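Local coordinates for Non-structural protein 2 (Human rotavirus C, PDB 2GU0) that probably takes part in replicating and packaging the viral genome, as an octamer with single-stranded RNA-binding, NTPase, RNA triphosphatase and ATP-independent helix-unwinding activities, at residues 164-169 against 204-209; 198-203 against 292-297; 213-218 against 223-228; 229-234 against 264-269; 271-276 against 280-285. All coordinates share one frame; numbering follows the deposited sequence.

Interaction 1: 164-169 against 204-209; sequences FTITKL and AYIRYN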
# COMPACT_ATOMS: atom_id res chain seq x y z
N PHE A 164 35.42 16.27 26.10
CA PHE A 164 35.31 15.13 25.20
C PHE A 164 33.92 14.88 24.66
O PHE A 164 32.94 15.46 25.13
CB PHE A 164 35.77 13.86 25.89
CG PHE A 164 37.05 14.00 26.66
CD1 PHE A 164 37.03 14.49 27.96
CD2 PHE A 164 38.26 13.61 26.09
CE1 PHE A 164 38.20 14.59 28.69
CE2 PHE A 164 39.42 13.70 26.81
CZ PHE A 164 39.40 14.19 28.12
N THR A 165 33.84 13.98 23.69
CA THR A 165 32.58 13.58 23.09
C THR A 165 32.69 12.13 22.67
O THR A 165 33.66 11.73 22.04
CB THR A 165 32.27 14.43 21.84
OG1 THR A 165 32.04 15.78 22.23
CG2 THR A 165 31.02 13.90 21.16
N ILE A 166 31.71 11.31 23.04
CA ILE A 166 31.74 9.91 22.65
C ILE A 166 30.66 9.68 21.59
O ILE A 166 29.50 10.01 21.80
CB ILE A 166 31.47 8.97 23.84
CG1 ILE A 166 32.52 9.17 24.92
CG2 ILE A 166 31.54 7.52 23.39
CD1 ILE A 166 32.36 8.23 26.09
N THR A 167 31.04 9.14 20.44
CA THR A 167 30.09 8.88 19.37
C THR A 167 30.06 7.41 19.01
O THR A 167 31.09 6.75 19.04
CB THR A 167 30.45 9.67 18.12
OG1 THR A 167 31.85 9.52 17.87
CG2 THR A 167 30.11 11.15 18.30
N LYS A 168 28.89 6.89 18.68
CA LYS A 168 28.77 5.48 18.34
C LYS A 168 29.11 5.13 16.89
O LYS A 168 28.55 5.71 15.96
CB LYS A 168 27.37 4.97 18.68
CG LYS A 168 27.03 3.65 18.03
CD LYS A 168 25.69 3.13 18.51
CE LYS A 168 25.84 2.41 19.83
NZ LYS A 168 26.75 1.24 19.70
N LEU A 169 30.03 4.20 16.71
CA LEU A 169 30.45 3.73 15.39
C LEU A 169 29.72 2.42 15.14
O LEU A 169 30.10 1.36 15.67
CB LEU A 169 31.97 3.54 15.35
CG LEU A 169 32.72 4.87 15.44
CD1 LEU A 169 34.22 4.68 15.50
CD2 LEU A 169 32.34 5.70 14.24
N ALA A 204 37.08 7.67 34.72
CA ALA A 204 36.17 6.99 35.62
C ALA A 204 34.83 6.85 34.92
O ALA A 204 34.16 5.83 35.04
CB ALA A 204 36.01 7.79 36.89
N TYR A 205 34.44 7.88 34.17
CA TYR A 205 33.17 7.82 33.46
C TYR A 205 33.10 6.63 32.52
O TYR A 205 32.10 5.91 32.53
CB TYR A 205 32.92 9.09 32.63
CG TYR A 205 31.60 9.02 31.89
CD1 TYR A 205 30.42 9.39 32.50
CD2 TYR A 205 31.54 8.47 30.60
CE1 TYR A 205 29.18 9.21 31.85
CE2 TYR A 205 30.31 8.28 29.95
CZ TYR A 205 29.15 8.65 30.58
OH TYR A 205 27.94 8.45 29.96
N ILE A 206 34.12 6.41 31.71
CA ILE A 206 34.06 5.28 30.78
C ILE A 206 34.30 3.93 31.44
O ILE A 206 33.96 2.89 30.87
CB ILE A 206 35.03 5.44 29.58
CG1 ILE A 206 36.46 5.61 30.07
CG2 ILE A 206 34.59 6.60 28.70
CD1 ILE A 206 37.46 5.70 28.94
N ARG A 207 34.88 3.92 32.63
CA ARG A 207 35.10 2.65 33.29
C ARG A 207 33.76 2.07 33.69
O ARG A 207 33.52 0.88 33.53
CB ARG A 207 35.97 2.80 34.53
CG ARG A 207 37.45 2.66 34.28
CD ARG A 207 38.13 1.97 35.46
NE ARG A 207 38.34 0.55 35.20
CZ ARG A 207 38.50 -0.38 36.14
NH1 ARG A 207 38.46 -0.05 37.42
NH2 ARG A 207 38.71 -1.64 35.78
N TYR A 208 32.89 2.93 34.20
CA TYR A 208 31.56 2.49 34.62
C TYR A 208 30.56 2.35 33.46
O TYR A 208 29.74 1.43 33.45
CB TYR A 208 31.03 3.45 35.69
CG TYR A 208 29.65 3.09 36.18
CD1 TYR A 208 29.45 2.02 37.06
CD2 TYR A 208 28.53 3.79 35.74
CE1 TYR A 208 28.17 1.66 37.48
CE2 TYR A 208 27.26 3.43 36.15
CZ TYR A 208 27.08 2.37 37.01
OH TYR A 208 25.80 2.02 37.39
N ASN A 209 30.63 3.25 32.47
CA ASN A 209 29.70 3.21 31.33
C ASN A 209 30.10 2.33 30.14
O ASN A 209 29.26 2.00 29.31
CB ASN A 209 29.46 4.63 30.82
CG ASN A 209 28.57 5.42 31.74
OD1 ASN A 209 27.34 5.26 31.71
ND2 ASN A 209 29.17 6.25 32.59
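The Tyr205 ring meets the CD1 methyl of Ile166 obliquely at one rim carbon, CE2, 4.4 Å from that methyl. One face of the same ring carries the amide of Asn209, a turn on in the helix: ND2 lies 3.0 Å above the ring plane, shifted toward the rim. That amide is held by its own bond, from Asn209 ND2 to Tyr205 O (3.0 Å, 162° at the hydrogen), with the acceptor close to the amide plane. Tyr205 O also accepts from Asn209 N, so one carbonyl takes both the backbone N and the amide ND2 of Asn209. Tyr159 of the adjacent strand stacks on the Tyr205 ring as well.

The closer touch is aliphatic. Ile166 CD1 reaches Ile206 CG2 at 3.8 Å, the two side chains crossing obliquely. Ile166 extends its longer branch to the helix (chi2 -177°), and Ile206 answers with its short branch, which sits beside its own backbone N. Here strand 164-170 of the five-stranded antiparallel sheet packs against helix 196-209. No hydrogen bond joins the segments; cohesion across this buried interface is apolar, while the bonds to Tyr205 O run within the helix and Asn209 OD1 bonds weakly to Lys212 of a second subunit.

Interaction 2: 198-203 against 292-297; sequences NQTAFA and SKTVRT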
# COMPACT_ATOMS: atom_id res chain seq x y z
N ASN A 198 39.63 16.64 34.82
CA ASN A 198 38.65 16.19 33.83
C ASN A 198 39.09 14.89 33.17
O ASN A 198 38.27 13.98 32.94
CB ASN A 198 38.45 17.27 32.78
CG ASN A 198 37.93 18.56 33.38
OD1 ASN A 198 36.83 19.00 33.07
ND2 ASN A 198 38.72 19.16 34.26
N GLN A 199 40.37 14.79 32.87
CA GLN A 199 40.89 13.57 32.28
C GLN A 199 40.44 12.39 33.15
O GLN A 199 39.86 11.43 32.66
CB GLN A 199 42.41 13.61 32.24
CG GLN A 199 42.97 14.60 31.26
CD GLN A 199 44.32 14.15 30.74
OE1 GLN A 199 44.55 12.95 30.52
NE2 GLN A 199 45.22 15.11 30.53
N THR A 200 40.72 12.50 34.45
CA THR A 200 40.38 11.45 35.41
C THR A 200 38.88 11.24 35.56
O THR A 200 38.41 10.11 35.67
CB THR A 200 40.99 11.76 36.79
OG1 THR A 200 42.42 11.71 36.70
CG2 THR A 200 40.52 10.73 37.82
N ALA A 201 38.11 12.32 35.56
CA ALA A 201 36.67 12.16 35.68
C ALA A 201 36.18 11.31 34.51
O ALA A 201 35.44 10.34 34.68
CB ALA A 201 36.00 13.52 35.68
N PHE A 202 36.61 11.68 33.31
CA PHE A 202 36.24 10.97 32.09
C PHE A 202 36.69 9.50 32.17
O PHE A 202 35.94 8.59 31.81
CB PHE A 202 36.88 11.70 30.90
CG PHE A 202 36.53 11.11 29.57
CD1 PHE A 202 35.24 11.18 29.07
CD2 PHE A 202 37.51 10.45 28.82
CE1 PHE A 202 34.91 10.62 27.84
CE2 PHE A 202 37.20 9.89 27.60
CZ PHE A 202 35.89 9.97 27.10
N ALA A 203 37.91 9.29 32.65
CA ALA A 203 38.49 7.96 32.79
C ALA A 203 37.57 7.09 33.63
O ALA A 203 37.33 5.92 33.32
CB ALA A 203 39.86 8.06 33.46
N SER A 292 44.89 2.70 37.41
CA SER A 292 45.30 3.35 38.65
C SER A 292 44.20 3.09 39.68
O SER A 292 43.10 2.64 39.33
CB SER A 292 45.44 4.85 38.43
OG SER A 292 44.18 5.43 38.14
N LYS A 293 44.49 3.35 40.94
CA LYS A 293 43.50 3.16 41.98
C LYS A 293 42.69 4.44 42.10
O LYS A 293 41.55 4.43 42.55
CB LYS A 293 44.16 2.80 43.32
CG LYS A 293 44.83 1.43 43.30
CD LYS A 293 45.41 1.04 44.66
CE LYS A 293 46.15 -0.28 44.56
NZ LYS A 293 46.65 -0.74 45.89
N THR A 294 43.29 5.55 41.67
CA THR A 294 42.60 6.84 41.70
C THR A 294 41.40 6.71 40.79
O THR A 294 40.36 7.33 41.01
CB THR A 294 43.47 7.98 41.16
OG1 THR A 294 44.62 8.13 41.98
CG2 THR A 294 42.68 9.28 41.14
N VAL A 295 41.56 5.89 39.76
CA VAL A 295 40.49 5.64 38.80
C VAL A 295 39.47 4.63 39.33
O VAL A 295 38.26 4.83 39.18
CB VAL A 295 41.08 5.17 37.46
CG1 VAL A 295 39.98 4.68 36.53
CG2 VAL A 295 41.84 6.32 36.82
N ARG A 296 39.95 3.55 39.95
CA ARG A 296 39.04 2.56 40.50
C ARG A 296 38.14 3.24 41.54
O ARG A 296 36.92 3.13 41.49
CB ARG A 296 39.80 1.43 41.19
CG ARG A 296 40.55 0.50 40.27
CD ARG A 296 41.43 -0.39 41.11
NE ARG A 296 42.18 -1.35 40.31
CZ ARG A 296 43.17 -2.10 40.80
NH1 ARG A 296 43.52 -1.99 42.08
NH2 ARG A 296 43.80 -2.97 40.01
N THR A 297 38.78 3.94 42.47
CA THR A 297 38.07 4.66 43.53
C THR A 297 37.06 5.62 42.90
O THR A 297 35.94 5.75 43.38
CB THR A 297 39.06 5.49 44.42
OG1 THR A 297 39.82 4.60 45.25
CG2 THR A 297 38.31 6.49 45.29
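Thr200 and Thr294 face each other methyl to methyl, CG2 of one lying 4.2 Å from CG2 of the other. Both threonines hold OG1 beside the backbone N (chi1 -65° and -62°), an arrangement that sets each CG2 anti to N, where it extends outward from its helix into the interface. Thr200 OG1 turns back along its own helix, to a weak bond with Asp196 O, so the hydrophobic branch alone meets the partner.

One turn along, Ala203 presents its CB to Val295. Val295 does not point its CB straight at the other helix; it approaches from the flank, and its CG2 methyl comes within 4.3 Å of Ala203 CB. Thr200 and Val295 mark the nearest backbone approach, with Thr200 CA 6.7 Å from Val295 CA. Such closeness is possible because the facing side chains are small. No hydrogen bond crosses, and Thr294 leaves one rim of the contact open to solvent.

Ser292 occupies the N-cap of the helix that brings in Val295 and Thr294. This first turn of helix 293-307 rests on helix 196-209, and Arg207, a turn past Ala203, extends the packing onto Val295. Phe202 stacks on Phe164 of strand 164-170 and meets Phe261 edge-to-face, which ties helix 196-209 to the sheet.

Interaction 3: 213-218 against 223-228; sequences FAAISH and WRLVLH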
# COMPACT_ATOMS: atom_id res chain seq x y z
N PHE A 213 34.91 -2.23 27.42
CA PHE A 213 35.84 -1.63 26.47
C PHE A 213 37.13 -1.07 27.01
O PHE A 213 37.30 -0.86 28.20
CB PHE A 213 35.13 -0.52 25.70
CG PHE A 213 33.83 -0.92 25.10
CD1 PHE A 213 32.73 -1.14 25.90
CD2 PHE A 213 33.70 -1.05 23.73
CE1 PHE A 213 31.52 -1.47 25.35
CE2 PHE A 213 32.49 -1.38 23.17
CZ PHE A 213 31.39 -1.59 23.98
N ALA A 214 38.05 -0.80 26.09
CA ALA A 214 39.34 -0.22 26.40
C ALA A 214 39.57 0.88 25.38
O ALA A 214 39.46 0.65 24.18
CB ALA A 214 40.44 -1.28 26.30
N ALA A 215 39.87 2.07 25.87
CA ALA A 215 40.10 3.20 24.99
C ALA A 215 41.55 3.16 24.53
O ALA A 215 42.47 3.26 25.34
CB ALA A 215 39.84 4.49 25.73
N ILE A 216 41.73 2.99 23.22
CA ILE A 216 43.07 2.93 22.64
C ILE A 216 43.34 4.08 21.68
O ILE A 216 42.45 4.90 21.40
CB ILE A 216 43.28 1.61 21.87
CG1 ILE A 216 42.31 1.53 20.70
CG2 ILE A 216 43.08 0.42 22.79
CD1 ILE A 216 42.43 0.25 19.89
N SER A 217 44.57 4.16 21.18
CA SER A 217 44.94 5.18 20.22
C SER A 217 45.88 4.60 19.19
O SER A 217 46.82 3.89 19.53
CB SER A 217 45.64 6.35 20.88
OG SER A 217 46.17 7.22 19.89
N HIS A 218 45.60 4.89 17.92
CA HIS A 218 46.43 4.41 16.83
C HIS A 218 47.54 5.44 16.57
O HIS A 218 48.15 5.45 15.51
CB HIS A 218 45.60 4.23 15.56
CG HIS A 218 44.46 3.26 15.70
ND1 HIS A 218 44.64 1.96 16.15
CD2 HIS A 218 43.14 3.38 15.43
CE1 HIS A 218 43.47 1.33 16.13
NE2 HIS A 218 42.55 2.17 15.70
N TRP A 223 40.44 8.64 20.08
CA TRP A 223 40.47 7.28 20.60
C TRP A 223 39.30 6.38 20.25
O TRP A 223 38.18 6.84 20.03
CB TRP A 223 40.63 7.35 22.12
CG TRP A 223 41.78 8.22 22.51
CD1 TRP A 223 43.06 7.83 22.71
CD2 TRP A 223 41.77 9.64 22.62
NE1 TRP A 223 43.86 8.92 22.93
CE2 TRP A 223 43.10 10.05 22.87
CE3 TRP A 223 40.78 10.62 22.51
CZ2 TRP A 223 43.46 11.39 23.03
CZ3 TRP A 223 41.13 11.96 22.66
CH2 TRP A 223 42.47 12.33 22.92
N ARG A 224 39.56 5.08 20.22
CA ARG A 224 38.53 4.11 19.91
C ARG A 224 38.28 3.17 21.09
O ARG A 224 39.20 2.55 21.61
CB ARG A 224 38.93 3.32 18.65
CG ARG A 224 37.79 2.50 18.05
CD ARG A 224 38.12 1.98 16.66
NE ARG A 224 38.19 3.06 15.68
CZ ARG A 224 37.43 3.14 14.59
NH1 ARG A 224 36.52 2.21 14.32
NH2 ARG A 224 37.59 4.16 13.75
N LEU A 225 37.03 3.09 21.52
CA LEU A 225 36.63 2.19 22.60
C LEU A 225 36.39 0.85 21.93
O LEU A 225 35.46 0.73 21.12
CB LEU A 225 35.34 2.68 23.28
CG LEU A 225 35.50 3.90 24.19
CD1 LEU A 225 34.14 4.41 24.60
CD2 LEU A 225 36.31 3.53 25.41
N VAL A 226 37.21 -0.14 22.24
CA VAL A 226 37.08 -1.46 21.63
C VAL A 226 36.82 -2.53 22.68
O VAL A 226 37.11 -2.34 23.85
CB VAL A 226 38.34 -1.82 20.83
CG1 VAL A 226 38.55 -0.79 19.74
CG2 VAL A 226 39.56 -1.88 21.73
N LEU A 227 36.26 -3.66 22.25
CA LEU A 227 35.97 -4.75 23.17
C LEU A 227 37.27 -5.40 23.64
O LEU A 227 38.20 -5.56 22.85
CB LEU A 227 35.10 -5.82 22.50
CG LEU A 227 33.57 -5.82 22.65
CD1 LEU A 227 33.12 -4.65 23.48
CD2 LEU A 227 32.92 -5.80 21.28
N HIS A 228 37.33 -5.76 24.92
CA HIS A 228 38.52 -6.41 25.46
C HIS A 228 38.88 -7.60 24.58
O HIS A 228 40.06 -7.88 24.34
CB HIS A 228 38.29 -6.88 26.90
CG HIS A 228 38.17 -5.76 27.90
ND1 HIS A 228 39.08 -4.73 27.98
CD2 HIS A 228 37.26 -5.54 28.88
CE1 HIS A 228 38.74 -3.92 28.97
NE2 HIS A 228 37.64 -4.39 29.53
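Phe213 and Leu227 close the open end of a beta hairpin, strands 213-216 and 222-227, in the HIT-like C-terminal part of the protein. Their side chains run alongside each other, and Leu227 CD1 sits over one face of the Phe213 ring, a CH-pi contact with the methyl 3.6 Å from the ring centroid. On the same strand pair, Ala215 CB is a low bump, and Leu225 CD2 packs on it, 3.7 Å away. On the face that bears Ala214, Ile216, Arg224 and Val226, Ile216 crosses Val226 at about a right angle, and its CD1 tip nests against both valine methyls. Ile216 CG1 takes the position between backbone N and carbonyl carbon (chi1 63°), which carries CD1 across to Val226 on the partner strand.

Four backbone bonds pair Ala214 with Val226 and Ile216 with Arg224. His218 and Arg224, both probable ATP-binding residues, bring their side chains near each other, without a bond between them, and Arg224 NH1 is drawn off into a salt bridge with Glu183. Toward the turn, Ser217 OG bonds to Gly219 N. The Ser217 methylene approaches the indole of Trp223 obliquely, with CB 3.5 Å from Trp223 CD1.

Interaction 4: 229-234 against 264-269; sequences SQLMSH and PGWKTC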
# COMPACT_ATOMS: atom_id res chain seq x y z
N SER A 229 37.86 -8.28 24.08
CA SER A 229 38.05 -9.43 23.20
C SER A 229 38.47 -8.97 21.81
O SER A 229 38.18 -9.61 20.82
CB SER A 229 36.76 -10.23 23.09
OG SER A 229 35.76 -9.49 22.40
N GLN A 230 39.15 -7.83 21.74
CA GLN A 230 39.60 -7.30 20.45
C GLN A 230 40.89 -6.55 20.66
O GLN A 230 41.61 -6.26 19.71
CB GLN A 230 38.58 -6.32 19.89
CG GLN A 230 37.22 -6.91 19.58
CD GLN A 230 37.29 -7.93 18.47
OE1 GLN A 230 37.86 -7.66 17.40
NE2 GLN A 230 36.70 -9.09 18.71
N LEU A 231 41.17 -6.23 21.91
CA LEU A 231 42.37 -5.50 22.28
C LEU A 231 43.61 -6.05 21.57
O LEU A 231 44.43 -5.28 21.07
CB LEU A 231 42.52 -5.53 23.81
CG LEU A 231 43.39 -4.45 24.46
CD1 LEU A 231 43.14 -3.10 23.82
CD2 LEU A 231 43.07 -4.41 25.94
N MET A 232 43.75 -7.38 21.50
CA MET A 232 44.89 -7.99 20.82
C MET A 232 44.97 -7.52 19.37
O MET A 232 45.92 -6.86 18.98
CB MET A 232 44.78 -9.52 20.84
CG MET A 232 45.32 -10.18 22.10
SD MET A 232 47.10 -9.94 22.32
CE MET A 232 47.70 -11.12 21.13
N SER A 233 43.95 -7.87 18.59
CA SER A 233 43.86 -7.49 17.18
C SER A 233 44.38 -6.10 16.88
O SER A 233 45.26 -5.92 16.05
CB SER A 233 42.42 -7.59 16.72
OG SER A 233 41.92 -8.89 16.98
N HIS A 234 43.81 -5.11 17.55
CA HIS A 234 44.22 -3.73 17.35
C HIS A 234 45.68 -3.58 17.75
O HIS A 234 46.39 -2.72 17.22
CB HIS A 234 43.35 -2.81 18.20
CG HIS A 234 41.93 -2.75 17.75
ND1 HIS A 234 41.51 -1.92 16.73
CD2 HIS A 234 40.84 -3.45 18.14
CE1 HIS A 234 40.22 -2.11 16.52
NE2 HIS A 234 39.79 -3.03 17.36
N PRO A 264 45.76 1.26 30.24
CA PRO A 264 47.12 1.02 30.74
C PRO A 264 47.89 -0.07 30.00
O PRO A 264 49.03 0.14 29.58
CB PRO A 264 46.90 0.67 32.21
CG PRO A 264 45.71 1.50 32.55
CD PRO A 264 44.80 1.23 31.36
N GLY A 265 47.25 -1.23 29.85
CA GLY A 265 47.89 -2.33 29.15
C GLY A 265 48.39 -1.87 27.80
O GLY A 265 49.54 -2.10 27.43
N TRP A 266 47.50 -1.20 27.06
CA TRP A 266 47.81 -0.68 25.74
C TRP A 266 48.95 0.32 25.86
O TRP A 266 49.95 0.23 25.17
CB TRP A 266 46.56 -0.01 25.16
CG TRP A 266 46.71 0.53 23.75
CD1 TRP A 266 47.05 1.80 23.39
CD2 TRP A 266 46.52 -0.20 22.53
NE1 TRP A 266 47.08 1.91 22.02
CE2 TRP A 266 46.76 0.70 21.47
CE3 TRP A 266 46.16 -1.52 22.24
CZ2 TRP A 266 46.65 0.32 20.13
CZ3 TRP A 266 46.06 -1.90 20.91
CH2 TRP A 266 46.31 -0.98 19.87
N LYS A 267 48.78 1.29 26.76
CA LYS A 267 49.76 2.33 26.99
C LYS A 267 51.20 1.83 26.96
O LYS A 267 52.02 2.34 26.20
CB LYS A 267 49.49 2.99 28.34
CG LYS A 267 50.56 3.93 28.85
CD LYS A 267 50.68 5.18 27.98
CE LYS A 267 51.38 6.30 28.74
NZ LYS A 267 50.61 6.80 29.91
N THR A 268 51.49 0.82 27.79
CA THR A 268 52.84 0.26 27.88
C THR A 268 53.19 -0.73 26.77
O THR A 268 54.31 -0.72 26.26
CB THR A 268 53.07 -0.47 29.24
OG1 THR A 268 52.13 -1.54 29.37
CG2 THR A 268 52.92 0.50 30.40
N CYS A 269 52.25 -1.59 26.41
CA CYS A 269 52.49 -2.56 25.35
C CYS A 269 52.96 -1.84 24.10
O CYS A 269 53.91 -2.27 23.44
CB CYS A 269 51.22 -3.34 25.03
SG CYS A 269 51.33 -4.34 23.52
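Trp266 is the wedge between two helices, 231-243 and 264-275, that pack over the hairpin in the HIT-like C-terminal region. Its six-membered ring does the touching. Leu231 CD1 approaches obliquely and comes 3.8 Å from Trp266 CE3, the two side chains crossing. Farther round the rim, Trp266 CZ3 and CH2 lie against His234, whose CB is 3.9 Å from CH2. The indole reaches that far because CG stands anti to the backbone N (chi1 -177°), which swings the ring away from its own helix and lets it bridge two backbones whose nearest CA atoms, those of Leu231 and Trp266, are 8.0 Å apart.

In the second shell, the pyrrole side of the indole is fixed by a hydrogen bond from NE1 to Ser217 O, and the backbone N of Trp266 bonds to His263 ND1. Ile216 packs on both Trp266 and His234. The imidazole of His234 is directed away from the indole, toward Val226, and lies close to His218 and Arg224 of the probable ATP site. Ile307 of a second subunit packs on Leu231. No hydrogen bond links the two segments. The backbone O of His234 faces the indole edge, near its plane, 3.2 Å from Trp266 CH2.

Interaction 5: 271-276 against 280-285; sequences GQLCGG and EVAKTS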
# COMPACT_ATOMS: atom_id res chain seq x y z
N GLY A 271 54.28 0.93 24.18
CA GLY A 271 55.51 1.61 24.54
C GLY A 271 56.65 0.65 24.25
O GLY A 271 57.67 1.02 23.68
N GLN A 272 56.44 -0.60 24.65
CA GLN A 272 57.44 -1.65 24.45
C GLN A 272 57.73 -1.89 22.97
O GLN A 272 58.88 -2.16 22.60
CB GLN A 272 56.97 -2.96 25.09
CG GLN A 272 56.67 -2.85 26.58
CD GLN A 272 56.70 -4.20 27.28
OE1 GLN A 272 56.05 -5.15 26.85
NE2 GLN A 272 57.45 -4.28 28.37
N LEU A 273 56.71 -1.79 22.13
CA LEU A 273 56.91 -2.00 20.70
C LEU A 273 57.74 -0.89 20.06
O LEU A 273 58.55 -1.13 19.16
CB LEU A 273 55.55 -2.11 19.99
CG LEU A 273 54.73 -3.36 20.33
CD1 LEU A 273 53.41 -3.33 19.60
CD2 LEU A 273 55.51 -4.60 19.94
N CYS A 274 57.55 0.34 20.55
CA CYS A 274 58.27 1.49 20.03
C CYS A 274 59.72 1.53 20.49
O CYS A 274 60.52 2.29 19.95
CB CYS A 274 57.57 2.78 20.45
SG CYS A 274 55.98 3.02 19.65
N GLY A 275 60.04 0.72 21.49
CA GLY A 275 61.40 0.67 21.98
C GLY A 275 62.18 -0.42 21.28
O GLY A 275 63.41 -0.38 21.21
N GLY A 276 61.45 -1.41 20.76
CA GLY A 276 62.08 -2.51 20.06
C GLY A 276 61.67 -3.90 20.51
O GLY A 276 62.07 -4.88 19.89
N GLU A 280 55.63 -10.74 20.79
CA GLU A 280 55.59 -11.95 21.61
C GLU A 280 55.84 -11.63 23.09
O GLU A 280 55.36 -12.34 23.97
CB GLU A 280 56.63 -12.95 21.11
CG GLU A 280 56.83 -14.17 22.01
CD GLU A 280 55.64 -15.12 22.00
OE1 GLU A 280 55.28 -15.59 20.91
OE2 GLU A 280 55.08 -15.39 23.09
N VAL A 281 56.59 -10.56 23.35
CA VAL A 281 56.94 -10.17 24.72
C VAL A 281 56.10 -9.04 25.29
O VAL A 281 55.87 -8.99 26.50
CB VAL A 281 58.42 -9.74 24.82
CG1 VAL A 281 58.79 -9.48 26.27
CG2 VAL A 281 59.33 -10.81 24.21
N ALA A 282 55.65 -8.14 24.43
CA ALA A 282 54.86 -7.00 24.88
C ALA A 282 53.36 -7.26 24.95
O ALA A 282 52.65 -6.65 25.75
CB ALA A 282 55.15 -5.79 23.98
N LYS A 283 52.88 -8.18 24.11
CA LYS A 283 51.46 -8.51 24.07
C LYS A 283 50.97 -8.91 25.45
O LYS A 283 49.78 -9.00 25.69
CB LYS A 283 51.20 -9.68 23.11
CG LYS A 283 51.65 -11.01 23.67
CD LYS A 283 50.98 -12.19 22.96
CE LYS A 283 51.51 -12.40 21.56
NZ LYS A 283 50.77 -13.49 20.88
N THR A 284 51.91 -9.15 26.36
CA THR A 284 51.58 -9.55 27.72
C THR A 284 51.09 -8.41 28.59
O THR A 284 50.08 -8.55 29.28
CB THR A 284 52.82 -10.20 28.39
OG1 THR A 284 53.11 -11.43 27.72
CG2 THR A 284 52.56 -10.47 29.87
N SER A 285 51.80 -7.29 28.57
CA SER A 285 51.42 -6.15 29.39
C SER A 285 50.04 -5.58 29.05
O SER A 285 49.58 -4.65 29.71
CB SER A 285 52.50 -5.06 29.30
OG SER A 285 53.02 -4.95 27.98
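Gln272 and Ala282 make the close part of this contact, flank to methyl: Gln272 CB is 3.5 Å from Ala282 CB. CG of Gln272 lies beside its backbone N (chi1 -57°), and beyond it the chain runs extended, carrying the amide past the alanine. There Gln272 OE1 ends 3.1 Å from Ala282 CB and 3.2 Å from Ser285 OG. That last pair is not counted as a hydrogen bond; the serine hydroxyl donates within its own segment instead, from Ser285 OG to Ala282 O (2.8 Å), in the carbonyl plane and on a lone pair. Beneath the glutamine, Leu273 adds a lighter apolar touch, its CD2 coming 4.2 Å from Ala282 CB.

The other side is slack. Val281 lies at the exposed rim, and past Leu273 the first segment becomes an exposed run of Cys274, Gly275 and Gly276. Gly276, with positive phi (129°), is the C' residue of a Schellman motif that ends the helix and turns the chain back toward the next short helix.

The result is a tight reversal between two helices, helix 264-275 folding onto helix 279-282. Ala282 and Ser285 also rest on Cys269, one turn earlier in the long helix, whereas Leu273 reaches Asp239 and Lys283 reaches Met232, both on helix 231-243.

How the interactions relate
All five contacts lie in the C-terminal HIT-like region. Interactions 1 and 2 share helix 196-209, with centres 13 Å apart, and their segments alternate along the chain. Interaction 3 follows interaction 1, centres 10 Å apart, reaching the same sheet; it touches interaction 4, centres 8 Å apart, which in turn shares helix 264-275 with interaction 5, centres 10 Å apart. Interactions 3, 4 and 5 come in series, all inside the long loop that interaction 2 closes by returning helix 293-307 to helix 196-209. The sheet is thus flanked by helix 196-209 and by the helices of interaction 4, around the hairpin that carries probable ATP-binding residues; interaction 5 is peripheral, its centre 27 Å from that of interaction 1.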